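Local coordinates for coat protein (Papaya mosaic virus, PDB 4DOX), which probably packages the viral RNA as the repeating capsid subunit of a flexible filamentous plant virus, at residues 31-36 with 149-154; 47-52 with 85-90; 59-64 with 111-116; 117-122 with 159-164; 134-139 with 168-173. One frame throughout, in Å; residues are numbered along the deposited sequence.

In the fold
From the N terminus, contact 1 comes first, joining the loop before helix 36-48 to the long loop before helix 165-172 and closing the widest circuit of the set. Contacts 2 and 3 nest inside that circuit and cross each other, tying the end of helix 36-48 to the lead-in of helix 89-98 and helix 56-70 to helix 111-118. Contacts 4 and 5 follow in series after these, cross each other and also cross contact 1. Contacts 3 and 4 share helix 111-118; contact 4 ties its end to the loop before helix 165-172, and contact 5 lays loop residues 134-139 on that helix.

Contact 1: residues 31-36 with 149-154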
# COMPACT_ATOMS: atom_id res chain seq x y z
N ASN A 31 -4.31 -11.50 3.45
CA ASN A 31 -3.18 -11.95 2.64
C ASN A 31 -2.75 -10.90 1.60
O ASN A 31 -1.89 -11.15 0.76
CB ASN A 31 -3.40 -13.34 2.02
CG ASN A 31 -4.62 -13.42 1.10
OD1 ASN A 31 -5.19 -12.44 0.70
ND2 ASN A 31 -4.98 -14.64 0.73
N LEU A 32 -3.36 -9.72 1.67
CA LEU A 32 -3.12 -8.70 0.69
C LEU A 32 -2.51 -7.45 1.36
O LEU A 32 -1.99 -6.60 0.68
CB LEU A 32 -4.42 -8.36 -0.06
CG LEU A 32 -5.03 -9.33 -1.09
CD1 LEU A 32 -6.35 -8.80 -1.61
CD2 LEU A 32 -4.10 -9.68 -2.28
N LEU A 33 -2.61 -7.33 2.68
CA LEU A 33 -2.08 -6.18 3.39
C LEU A 33 -0.99 -6.60 4.42
O LEU A 33 -0.95 -7.73 4.90
CB LEU A 33 -3.22 -5.41 4.06
CG LEU A 33 -4.33 -4.83 3.19
CD1 LEU A 33 -5.40 -4.10 4.04
CD2 LEU A 33 -3.78 -3.87 2.16
N PRO A 34 -0.07 -5.70 4.75
CA PRO A 34 0.91 -6.14 5.74
C PRO A 34 0.17 -6.33 7.05
O PRO A 34 -0.87 -5.69 7.26
CB PRO A 34 1.86 -4.94 5.88
CG PRO A 34 1.59 -4.09 4.65
CD PRO A 34 0.16 -4.31 4.29
N SER A 35 0.67 -7.20 7.91
CA SER A 35 0.08 -7.33 9.22
C SER A 35 0.26 -6.03 10.04
O SER A 35 1.03 -5.11 9.67
CB SER A 35 0.64 -8.53 9.96
OG SER A 35 1.90 -8.19 10.50
N GLN A 36 -0.46 -5.93 11.14
CA GLN A 36 -0.29 -4.81 12.06
C GLN A 36 1.15 -4.72 12.58
O GLN A 36 1.69 -3.64 12.73
CB GLN A 36 -1.27 -4.98 13.24
CG GLN A 36 -1.47 -3.69 14.07
CD GLN A 36 -1.90 -2.51 13.18
OE1 GLN A 36 -1.34 -1.40 13.26
NE2 GLN A 36 -2.87 -2.76 12.28
N ASN A 149 -10.30 -1.31 -0.59
CA ASN A 149 -10.14 -2.14 0.58
C ASN A 149 -10.38 -1.33 1.88
O ASN A 149 -9.64 -0.38 2.19
CB ASN A 149 -8.75 -2.75 0.57
CG ASN A 149 -8.64 -3.95 1.48
OD1 ASN A 149 -8.97 -3.88 2.66
ND2 ASN A 149 -8.17 -5.05 0.94
N PRO A 150 -11.42 -1.69 2.64
CA PRO A 150 -11.72 -0.94 3.89
C PRO A 150 -10.64 -1.03 5.00
O PRO A 150 -10.63 -0.20 5.91
CB PRO A 150 -13.03 -1.57 4.36
CG PRO A 150 -13.03 -2.96 3.71
CD PRO A 150 -12.34 -2.83 2.41
N ALA A 151 -9.77 -2.04 4.92
CA ALA A 151 -8.66 -2.22 5.88
C ALA A 151 -7.41 -1.39 5.47
O ALA A 151 -6.55 -1.07 6.31
CB ALA A 151 -8.33 -3.69 6.00
N ALA A 152 -7.31 -1.04 4.18
CA ALA A 152 -6.28 -0.13 3.72
C ALA A 152 -6.50 1.21 4.40
O ALA A 152 -7.64 1.48 4.81
CB ALA A 152 -6.36 0.03 2.19
N MET A 153 -5.44 2.03 4.51
CA MET A 153 -5.57 3.34 5.14
C MET A 153 -6.48 4.23 4.30
O MET A 153 -6.31 4.34 3.10
CB MET A 153 -4.20 3.99 5.40
CG MET A 153 -4.33 5.46 5.84
SD MET A 153 -2.91 6.17 6.74
CE MET A 153 -2.44 4.76 7.74
N GLN A 154 -7.48 4.84 4.95
CA GLN A 154 -8.50 5.66 4.26
C GLN A 154 -8.23 7.18 4.23
O GLN A 154 -7.67 7.75 5.18
CB GLN A 154 -9.89 5.39 4.88
CG GLN A 154 -10.29 3.88 4.86
CD GLN A 154 -10.47 3.35 3.44
OE1 GLN A 154 -10.98 4.06 2.56
NE2 GLN A 154 -10.03 2.12 3.20
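A type I beta turn running from Asn149 to Ala152, with an Asx turn built into it, receives the side chain of Leu33 from the loop that leads into helix 36-48. One methyl does the touching. Leu33 CD1 lies 3.5 Å from Ala151 CB, and the same carbon sits 3.6 Å from Ala152 N, so a single branch meets both the methyl of the turn and the backbone nitrogen next to it. CG of Leu33 stands anti to the carbonyl carbon (chi1 -60°), which carries the isobutyl group toward the turn. The turn is braced from within: Asn149 OD1 accepts from Ala151 N at 3.0 Å, with the donor in the plane of the side-chain carbonyl, while the bond from Ala152 N to Asn149 O is weak. Leu33 also rests on Arg108 of helix 103-108, and Ala152 on Pro112 of helix 111-118, so the two loops meet with helices 103-108 and 111-118 behind them. The side chain of Gln154 returns toward the turn, its NE2 donating to Ala152 O at 3.0 Å from above the carbonyl plane. Beside the leucine methyl, Asn149 OD1 comes within 3.8 Å of Leu33 CD1.

Contact 2: residues 47-52 with 85-90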
# COMPACT_ATOMS: atom_id res chain seq x y z
N VAL A 47 11.57 5.73 11.98
CA VAL A 47 11.91 6.69 13.01
C VAL A 47 13.40 6.52 13.36
O VAL A 47 14.11 7.49 13.47
CB VAL A 47 10.90 6.65 14.23
CG1 VAL A 47 11.44 7.34 15.51
CG2 VAL A 47 9.54 7.26 13.82
N ALA A 48 13.87 5.29 13.50
CA ALA A 48 15.26 5.05 13.84
C ALA A 48 16.21 5.57 12.75
O ALA A 48 17.32 5.99 13.03
CB ALA A 48 15.49 3.62 14.09
N ALA A 49 15.75 5.51 11.51
CA ALA A 49 16.48 5.99 10.37
C ALA A 49 16.45 7.49 10.29
O ALA A 49 17.05 8.07 9.41
CB ALA A 49 15.93 5.41 9.14
N LYS A 50 15.88 8.18 11.34
CA LYS A 50 15.71 9.62 11.37
C LYS A 50 14.57 10.34 10.63
O LYS A 50 14.68 11.47 10.30
CB LYS A 50 17.05 10.29 11.16
CG LYS A 50 17.89 10.39 12.38
CD LYS A 50 18.58 9.13 12.72
CE LYS A 50 19.68 9.33 13.67
NZ LYS A 50 20.81 10.02 13.03
N VAL A 51 13.57 9.59 10.30
CA VAL A 51 12.34 10.21 9.82
C VAL A 51 11.65 10.65 11.09
O VAL A 51 11.57 9.85 12.02
CB VAL A 51 11.42 9.19 9.10
CG1 VAL A 51 10.10 9.83 8.69
CG2 VAL A 51 12.08 8.65 7.91
N PRO A 52 11.18 11.93 11.16
CA PRO A 52 10.40 12.43 12.32
C PRO A 52 9.16 11.60 12.53
O PRO A 52 8.50 11.27 11.57
CB PRO A 52 10.00 13.86 11.88
CG PRO A 52 11.22 14.33 11.06
CD PRO A 52 11.56 13.03 10.24
N PRO A 85 16.82 14.38 4.17
CA PRO A 85 18.13 14.27 3.52
C PRO A 85 18.85 13.04 4.03
O PRO A 85 18.71 12.66 5.22
CB PRO A 85 18.87 15.54 3.97
CG PRO A 85 17.80 16.47 4.57
CD PRO A 85 16.78 15.49 5.15
N GLU A 86 19.59 12.41 3.13
CA GLU A 86 20.28 11.16 3.48
C GLU A 86 19.35 9.97 3.80
O GLU A 86 19.79 8.98 4.42
CB GLU A 86 21.34 11.38 4.61
CG GLU A 86 22.86 11.27 4.15
CD GLU A 86 23.18 10.01 3.26
OE1 GLU A 86 22.42 8.97 3.35
OE2 GLU A 86 24.17 10.08 2.46
N ILE A 87 18.09 10.07 3.38
CA ILE A 87 17.24 8.87 3.20
C ILE A 87 16.64 8.91 1.80
O ILE A 87 15.86 9.79 1.51
CB ILE A 87 16.13 8.78 4.27
CG1 ILE A 87 16.75 8.85 5.66
CG2 ILE A 87 15.42 7.44 4.20
CD1 ILE A 87 15.76 9.03 6.75
N SER A 88 17.05 7.99 0.93
CA SER A 88 16.54 7.91 -0.46
C SER A 88 15.28 7.06 -0.48
O SER A 88 15.00 6.38 0.50
CB SER A 88 17.59 7.26 -1.38
OG SER A 88 17.83 5.92 -1.00
N LEU A 89 14.51 7.08 -1.57
CA LEU A 89 13.35 6.20 -1.68
C LEU A 89 13.80 4.74 -1.60
O LEU A 89 13.16 3.90 -0.93
CB LEU A 89 12.52 6.47 -2.94
CG LEU A 89 11.88 7.86 -3.06
CD1 LEU A 89 11.07 8.01 -4.30
CD2 LEU A 89 11.04 8.32 -1.87
N ALA A 90 14.92 4.42 -2.25
CA ALA A 90 15.41 3.05 -2.21
C ALA A 90 15.64 2.61 -0.77
O ALA A 90 15.40 1.46 -0.43
CB ALA A 90 16.68 2.84 -3.05
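Lys50 N donates to Val47 O at 2.9 Å, a bond that helps turn the chain out of helix 36-48 and sets the neighbours of Lys50 against the side chain of Ile87. Ile87 reaches over from the loop ahead of helix 89-98 and is the one residue of 85-90 that touches 47-52, chiefly through its terminal methyl. Ile87 CD1 lies 3.9 Å from Val51 CG2 and 4.3 Å from Ala49 CB, so it fits between the residues that flank the turn. Two features of the torsions explain this reach: CG1 of Ile87 is anti to the carbonyl carbon (chi1 -54°), and the chain then runs out extended to CD1. The valine and isoleucine side chains cross at about a right angle, with CG2 of Val51 as the branch that meets the methyl. What shapes the receiving surface is a Schellman motif. Lys50, with positive phi (79°), is its C-prime residue, and Val51 N reaches back to the carbonyl of the residue before Val47. The chain turns at the helix end, so that Ala49 and Val51, on either side of Lys50 in sequence, both come up to the isoleucine methyl. Behind the contact, Val51 packs on Val56 of helix 56-70, while Ile87 touches Leu92 and Ala49 touches Ile95, both on helix 89-98. The carbonyl oxygen of Ile87 accepts from Ser82 OG, and Ser88 caps the first turn of helix 89-98 with its hydroxyl.

Contact 3: residues 59-64 with 111-116; sequences VALELV and APIIWN
Apolar helix-to-helix packing near the centre of the chain joins helix 56-70 to helix 111-118, and aliphatic groups alone carry it, in two pairs: Leu61 with Ile113 and Val64 with Ile114. Within the first pair, Ile113 presents its CG2 branch to the leucine end: Leu61 CD1 and Ile113 CG2 are 4.1 Å apart, and CG and CD2 of the leucine lie equally near the same methyl. The two side chains cross at about a right angle. Because CG2 of Ile113 is anti to the backbone N, this methyl faces the leucine, while the longer CG1 branch leads away from the contact. The second pair meets differently. Val64 CG1 approaches the branch point of its partner, Ile114 CB, at 4.1 Å, and the two side chains slide past each other in opposite directions. In this all-helical coat protein the pairing is plain aliphatic packing between two helices: residues three apart on helix 56-70 face residues adjacent in sequence on helix 111-118, with the nearest CA pair at Val64 and Ile114, 7.2 Å apart. Other sides of helix 56-70 meet further helices: Leu63 turns to Val96 of helix 89-98 and to Leu103 of helix 103-108, and Ala60 meets Phe106 of the latter. Ile114 also packs on Asn65 and Tyr68, further along helix 56-70. Across helix 111-118, Trp115 touches Val147 in a loop.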
# COMPACT_ATOMS: atom_id res chain seq x y z
N VAL A 59 5.75 10.58 4.61
CA VAL A 59 7.03 10.25 4.01
C VAL A 59 6.86 8.88 3.32
O VAL A 59 7.27 8.69 2.17
CB VAL A 59 8.19 10.35 5.05
CG1 VAL A 59 9.43 9.63 4.62
CG2 VAL A 59 8.49 11.80 5.34
N ALA A 60 6.18 7.95 3.98
CA ALA A 60 5.83 6.70 3.32
C ALA A 60 5.15 6.99 2.01
O ALA A 60 5.45 6.36 1.00
CB ALA A 60 4.92 5.88 4.18
N LEU A 61 4.23 7.96 2.01
CA LEU A 61 3.48 8.27 0.75
C LEU A 61 4.36 8.66 -0.43
O LEU A 61 3.93 8.58 -1.58
CB LEU A 61 2.46 9.38 0.95
CG LEU A 61 0.98 9.06 1.15
CD1 LEU A 61 0.62 7.70 0.69
CD2 LEU A 61 0.70 9.20 2.60
N GLU A 62 5.57 9.11 -0.12
CA GLU A 62 6.51 9.46 -1.17
C GLU A 62 6.95 8.23 -1.92
O GLU A 62 7.11 8.27 -3.14
CB GLU A 62 7.71 10.18 -0.58
CG GLU A 62 7.37 11.55 -0.05
CD GLU A 62 8.55 12.17 0.65
OE1 GLU A 62 9.69 12.04 0.15
OE2 GLU A 62 8.33 12.81 1.70
N LEU A 63 7.12 7.12 -1.20
CA LEU A 63 7.49 5.86 -1.82
C LEU A 63 6.28 5.33 -2.57
O LEU A 63 6.41 4.84 -3.72
CB LEU A 63 7.99 4.85 -0.78
CG LEU A 63 8.21 3.40 -1.20
CD1 LEU A 63 9.29 3.26 -2.23
CD2 LEU A 63 8.60 2.64 -0.00
N VAL A 64 5.10 5.46 -1.94
CA VAL A 64 3.85 5.06 -2.60
C VAL A 64 3.63 5.76 -3.93
O VAL A 64 3.26 5.12 -4.93
CB VAL A 64 2.63 5.26 -1.68
CG1 VAL A 64 1.40 4.72 -2.34
CG2 VAL A 64 2.90 4.60 -0.31
N ALA A 111 -3.18 2.59 -0.94
CA ALA A 111 -3.87 2.80 -2.21
C ALA A 111 -4.93 3.94 -2.14
O ALA A 111 -4.90 4.83 -3.00
CB ALA A 111 -4.46 1.51 -2.78
N PRO A 112 -5.82 3.94 -1.11
CA PRO A 112 -6.90 4.98 -1.14
C PRO A 112 -6.38 6.41 -1.04
O PRO A 112 -6.97 7.32 -1.61
CB PRO A 112 -7.78 4.62 0.06
CG PRO A 112 -7.51 3.18 0.29
CD PRO A 112 -6.05 2.98 -0.01
N ILE A 113 -5.25 6.61 -0.36
CA ILE A 113 -4.70 7.95 -0.20
C ILE A 113 -4.11 8.42 -1.55
O ILE A 113 -4.31 9.58 -1.95
CB ILE A 113 -3.59 7.95 0.83
CG1 ILE A 113 -4.00 7.28 2.16
CG2 ILE A 113 -3.11 9.34 1.06
CD1 ILE A 113 -5.26 7.84 2.77
N ILE A 114 -3.38 7.55 -2.25
CA ILE A 114 -2.72 7.97 -3.46
C ILE A 114 -3.79 8.11 -4.53
O ILE A 114 -3.72 9.04 -5.37
CB ILE A 114 -1.57 7.05 -3.90
CG1 ILE A 114 -0.67 7.78 -4.92
CG2 ILE A 114 -2.09 5.73 -4.48
CD1 ILE A 114 0.04 9.05 -4.38
N TRP A 115 -4.82 7.27 -4.47
CA TRP A 115 -6.01 7.48 -5.29
C TRP A 115 -6.51 8.93 -5.16
O TRP A 115 -6.67 9.62 -6.15
CB TRP A 115 -7.10 6.51 -4.91
CG TRP A 115 -8.36 6.66 -5.70
CD1 TRP A 115 -9.49 7.36 -5.33
CD2 TRP A 115 -8.67 6.07 -6.97
NE1 TRP A 115 -10.46 7.25 -6.29
CE2 TRP A 115 -9.99 6.47 -7.31
CE3 TRP A 115 -7.95 5.24 -7.86
CZ2 TRP A 115 -10.62 6.07 -8.51
CZ3 TRP A 115 -8.57 4.85 -9.07
CH2 TRP A 115 -9.90 5.26 -9.37
N ASN A 116 -6.71 9.41 -3.94
CA ASN A 116 -7.22 10.77 -3.79
C ASN A 116 -6.23 11.78 -4.29
O ASN A 116 -6.61 12.85 -4.75
CB ASN A 116 -7.56 11.09 -2.33
CG ASN A 116 -8.97 10.69 -1.95
OD1 ASN A 116 -9.52 9.69 -2.48
ND2 ASN A 116 -9.56 11.45 -1.04

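Contact 4: residues 117-122 with 159-164; sequences LRTDKM and LTRSPT. Unlike the reference sequence in segment 159-164: Thr160 (reference Ile).
A side-on, two-pronged salt bridge joins Asp120, just past the end of helix 111-118, to Arg161 in the loop that precedes helix 165-172. The packed part of the contact is the buried Thr119 against this arginine, whereas Asp120 and Thr160 lie on the exposed side. Arg161 NE donates to Asp120 OD2 at 2.9 Å and Arg161 NH2 to Asp120 OD1 at 3.0 Å, both nearly straight, with N-H...O angles of 171° and 169°. Both oxygens are met on the syn side and lie close to the guanidinium plane, and the carboxylate is turned only 25° from that plane, so the two flat groups meet edge to edge. An arginine chain extended from CG to NE makes the reach possible. Thr119 covers one face of the guanidinium with CG2, which lies 3.4 Å from Arg161 NH2; its hydroxyl instead bonds to Trp115 O. The remaining nitrogen, Arg161 NH1, donates to Ser162 O at 3.0 Å and forms a salt bridge with Glu167 on helix 165-172, so that the guanidinium is gripped on several sides and its rotation is probably fixed. On the loose side, Thr160, an isoleucine in the reference sequence, keeps its OG1 5.0 Å from Thr119 CB. One water links the two segments there, donating to Thr119 O at 2.8 Å and accepting from Thr160 OG1 at a long 3.3 Å.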
# COMPACT_ATOMS: atom_id res chain seq x y z
N LEU A 117 -4.95 11.45 -4.19
CA LEU A 117 -3.92 12.40 -4.56
C LEU A 117 -3.70 12.56 -6.07
O LEU A 117 -3.39 13.66 -6.54
CB LEU A 117 -2.62 12.06 -3.86
CG LEU A 117 -2.71 12.45 -2.39
CD1 LEU A 117 -1.59 11.79 -1.63
CD2 LEU A 117 -2.63 13.95 -2.28
N ARG A 118 -3.88 11.48 -6.83
CA ARG A 118 -3.53 11.47 -8.23
C ARG A 118 -4.73 11.34 -9.18
O ARG A 118 -4.66 11.86 -10.30
CB ARG A 118 -2.52 10.37 -8.51
CG ARG A 118 -1.27 10.40 -7.62
CD ARG A 118 -0.18 11.20 -8.21
NE ARG A 118 0.06 10.85 -9.62
CZ ARG A 118 1.19 10.32 -10.10
NH1 ARG A 118 2.22 10.07 -9.28
NH2 ARG A 118 1.28 10.04 -11.40
N THR A 119 -5.79 10.65 -8.76
CA THR A 119 -6.95 10.42 -9.62
C THR A 119 -7.62 11.72 -10.14
O THR A 119 -7.83 12.67 -9.38
CB THR A 119 -7.96 9.55 -8.91
OG1 THR A 119 -7.31 8.35 -8.52
CG2 THR A 119 -9.16 9.23 -9.78
N ASP A 120 -7.92 11.73 -11.45
CA ASP A 120 -8.38 12.92 -12.22
C ASP A 120 -7.44 14.16 -12.13
O ASP A 120 -7.85 15.26 -12.51
CB ASP A 120 -9.85 13.31 -11.90
CG ASP A 120 -10.82 12.14 -12.05
OD1 ASP A 120 -10.58 11.23 -12.87
OD2 ASP A 120 -11.85 12.14 -11.34
N LYS A 121 -6.21 13.95 -11.66
CA LYS A 121 -5.16 15.00 -11.62
C LYS A 121 -3.88 14.67 -12.39
O LYS A 121 -3.52 15.43 -13.28
CB LYS A 121 -4.83 15.39 -10.19
CG LYS A 121 -5.93 16.16 -9.51
CD LYS A 121 -5.71 16.12 -8.00
CE LYS A 121 -7.05 16.29 -7.28
NZ LYS A 121 -7.33 17.70 -6.84
N MET A 122 -3.17 13.59 -12.03
CA MET A 122 -2.00 13.11 -12.82
C MET A 122 -1.98 11.58 -12.89
O MET A 122 -1.57 10.88 -11.94
CB MET A 122 -0.63 13.59 -12.28
CG MET A 122 -0.47 15.03 -11.75
SD MET A 122 0.68 15.16 -10.26
CE MET A 122 0.72 16.95 -9.92
N LEU A 159 -13.06 8.52 -0.25
CA LEU A 159 -12.62 8.68 -1.63
C LEU A 159 -13.21 9.90 -2.32
O LEU A 159 -14.34 10.30 -2.03
CB LEU A 159 -12.99 7.43 -2.40
CG LEU A 159 -12.43 6.13 -1.84
CD1 LEU A 159 -12.86 4.96 -2.76
CD2 LEU A 159 -10.87 6.18 -1.61
N THR A 160 -12.45 10.49 -3.25
CA THR A 160 -12.93 11.66 -4.02
C THR A 160 -13.97 11.25 -5.04
O THR A 160 -14.76 12.08 -5.49
CB THR A 160 -11.84 12.33 -4.79
OG1 THR A 160 -11.12 11.31 -5.48
CG2 THR A 160 -10.90 13.03 -3.85
N ARG A 161 -13.89 9.99 -5.46
CA ARG A 161 -14.96 9.27 -6.16
C ARG A 161 -14.63 7.77 -6.03
O ARG A 161 -13.51 7.40 -5.61
CB ARG A 161 -15.11 9.71 -7.62
CG ARG A 161 -13.94 9.37 -8.51
CD ARG A 161 -14.24 9.65 -9.98
NE ARG A 161 -13.06 9.54 -10.86
CZ ARG A 161 -12.57 8.40 -11.37
NH1 ARG A 161 -13.14 7.22 -11.08
NH2 ARG A 161 -11.51 8.45 -12.17
N SER A 162 -15.60 6.92 -6.33
CA SER A 162 -15.33 5.50 -6.55
C SER A 162 -14.67 5.28 -7.88
O SER A 162 -14.79 6.14 -8.79
CB SER A 162 -16.63 4.70 -6.50
OG SER A 162 -16.74 4.19 -5.19
N PRO A 163 -13.97 4.15 -8.04
CA PRO A 163 -13.57 3.79 -9.40
C PRO A 163 -14.80 3.53 -10.27
O PRO A 163 -15.84 3.19 -9.74
CB PRO A 163 -12.73 2.53 -9.23
CG PRO A 163 -12.54 2.34 -7.82
CD PRO A 163 -13.29 3.34 -7.02
N THR A 164 -14.69 3.72 -11.59
CA THR A 164 -15.75 3.29 -12.52
C THR A 164 -15.59 1.81 -12.77
O THR A 164 -14.49 1.27 -12.64
CB THR A 164 -15.67 4.04 -13.84
OG1 THR A 164 -14.46 3.70 -14.51
CG2 THR A 164 -15.69 5.55 -13.60
O HOH W 1 -8.50 12.88 -6.67

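Contact 5: residues 134-139 with 168-173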
# COMPACT_ATOMS: atom_id res chain seq x y z
N PRO A 134 -7.54 5.36 -22.57
CA PRO A 134 -7.46 6.63 -21.85
C PRO A 134 -8.52 6.74 -20.79
O PRO A 134 -8.31 7.41 -19.79
CB PRO A 134 -7.67 7.66 -22.96
CG PRO A 134 -7.20 7.00 -24.17
CD PRO A 134 -7.41 5.54 -24.03
N SER A 135 -9.67 6.13 -21.00
CA SER A 135 -10.73 6.14 -20.00
C SER A 135 -10.50 5.19 -18.80
O SER A 135 -11.20 5.28 -17.83
CB SER A 135 -12.06 5.87 -20.68
OG SER A 135 -11.85 5.19 -21.89
N ALA A 136 -9.54 4.27 -18.86
CA ALA A 136 -9.25 3.40 -17.72
C ALA A 136 -7.91 3.76 -17.08
O ALA A 136 -7.42 3.08 -16.22
CB ALA A 136 -9.27 1.94 -18.13
N LYS A 137 -7.37 4.89 -17.50
CA LYS A 137 -6.06 5.39 -17.17
C LYS A 137 -5.66 5.35 -15.71
O LYS A 137 -4.53 5.03 -15.37
CB LYS A 137 -6.17 6.85 -17.41
CG LYS A 137 -5.49 7.37 -18.51
CD LYS A 137 -5.00 8.68 -18.05
CE LYS A 137 -5.93 9.79 -18.28
NZ LYS A 137 -5.98 10.00 -19.71
N PHE A 138 -6.60 5.75 -14.86
CA PHE A 138 -6.39 5.97 -13.44
C PHE A 138 -6.41 4.67 -12.68
O PHE A 138 -6.23 4.65 -11.48
CB PHE A 138 -7.39 7.00 -12.91
CG PHE A 138 -7.07 8.38 -13.36
CD1 PHE A 138 -7.83 9.03 -14.33
CD2 PHE A 138 -5.94 9.01 -12.86
CE1 PHE A 138 -7.48 10.31 -14.76
CE2 PHE A 138 -5.59 10.27 -13.28
CZ PHE A 138 -6.36 10.92 -14.23
N ALA A 139 -6.58 3.59 -13.42
CA ALA A 139 -6.55 2.23 -12.91
C ALA A 139 -5.18 1.58 -13.14
O ALA A 139 -4.94 0.47 -12.69
CB ALA A 139 -7.62 1.45 -13.59
N ARG A 168 -12.34 -0.70 -12.86
CA ARG A 168 -12.21 -1.98 -12.11
C ARG A 168 -11.87 -3.09 -13.09
O ARG A 168 -10.91 -3.83 -12.86
CB ARG A 168 -13.47 -2.34 -11.28
CG ARG A 168 -13.70 -1.41 -10.06
CD ARG A 168 -14.72 -1.90 -8.99
NE ARG A 168 -16.05 -1.41 -9.32
CZ ARG A 168 -16.63 -0.33 -8.80
NH1 ARG A 168 -16.03 0.39 -7.85
NH2 ARG A 168 -17.84 0.01 -9.23
N ILE A 169 -12.62 -3.16 -14.19
CA ILE A 169 -12.43 -4.20 -15.20
C ILE A 169 -11.07 -4.07 -15.84
O ILE A 169 -10.39 -5.08 -16.03
CB ILE A 169 -13.57 -4.21 -16.27
CG1 ILE A 169 -14.68 -5.13 -15.79
CG2 ILE A 169 -13.10 -4.69 -17.67
CD1 ILE A 169 -16.07 -4.68 -16.20
N ALA A 170 -10.65 -2.85 -16.15
CA ALA A 170 -9.42 -2.67 -16.90
C ALA A 170 -8.23 -3.19 -16.12
O ALA A 170 -7.27 -3.65 -16.72
CB ALA A 170 -9.20 -1.22 -17.32
N ASN A 171 -8.31 -3.14 -14.78
CA ASN A 171 -7.17 -3.48 -13.95
C ASN A 171 -7.15 -4.96 -13.64
O ASN A 171 -6.08 -5.56 -13.54
CB ASN A 171 -7.15 -2.63 -12.66
CG ASN A 171 -5.93 -2.94 -11.73
OD1 ASN A 171 -4.82 -2.42 -11.93
ND2 ASN A 171 -6.16 -3.75 -10.70
N ALA A 172 -8.34 -5.53 -13.48
CA ALA A 172 -8.54 -6.97 -13.34
C ALA A 172 -8.04 -7.72 -14.57
O ALA A 172 -7.34 -8.73 -14.44
CB ALA A 172 -10.01 -7.27 -13.11
N THR A 173 -8.39 -7.22 -15.77
CA THR A 173 -7.97 -7.83 -17.05
C THR A 173 -6.52 -7.52 -17.39
O THR A 173 -6.09 -7.68 -18.53
CB THR A 173 -8.92 -7.49 -18.25
OG1 THR A 173 -9.05 -6.07 -18.36
CG2 THR A 173 -10.30 -8.12 -18.05
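A first torsion near 180° (chi1 -179°) carries CG of Asn171 away from its backbone N and from helix 165-172 toward Ala139, where CG comes within 3.7 Å of Ala139 O. Nearer the backbone, the CB atoms of Asn171 and Ala139 stand 4.2 Å apart. A second pair lies three residues earlier on 134-139 and one residue earlier on the helix: Ala136 CB faces Ala170 CB, and the CA atoms are 6.1 Å apart at Ala136 and Ala170 and 5.8 Å apart at Ala139 and Asn171. The partner of the helix is a short 3-10 segment, residues 137-139, led in by Ala136, whose carbonyl O accepts from Ala139 N at 3.0 Å. That three-residue step puts Ala136 and Ala139 on one side, facing two consecutive residues of the alpha helix. The pairing packs a loop segment against the last helix of the modelled chain. Around it, Phe138 and Ala139 touch Glu167, Ser135 OG bonds to Glu166, and Arg168 forms a salt bridge with Glu148. As the helix ends, the hydroxyl of Thr173 turns back, OG1 donating to Ile169 O at 2.9 Å.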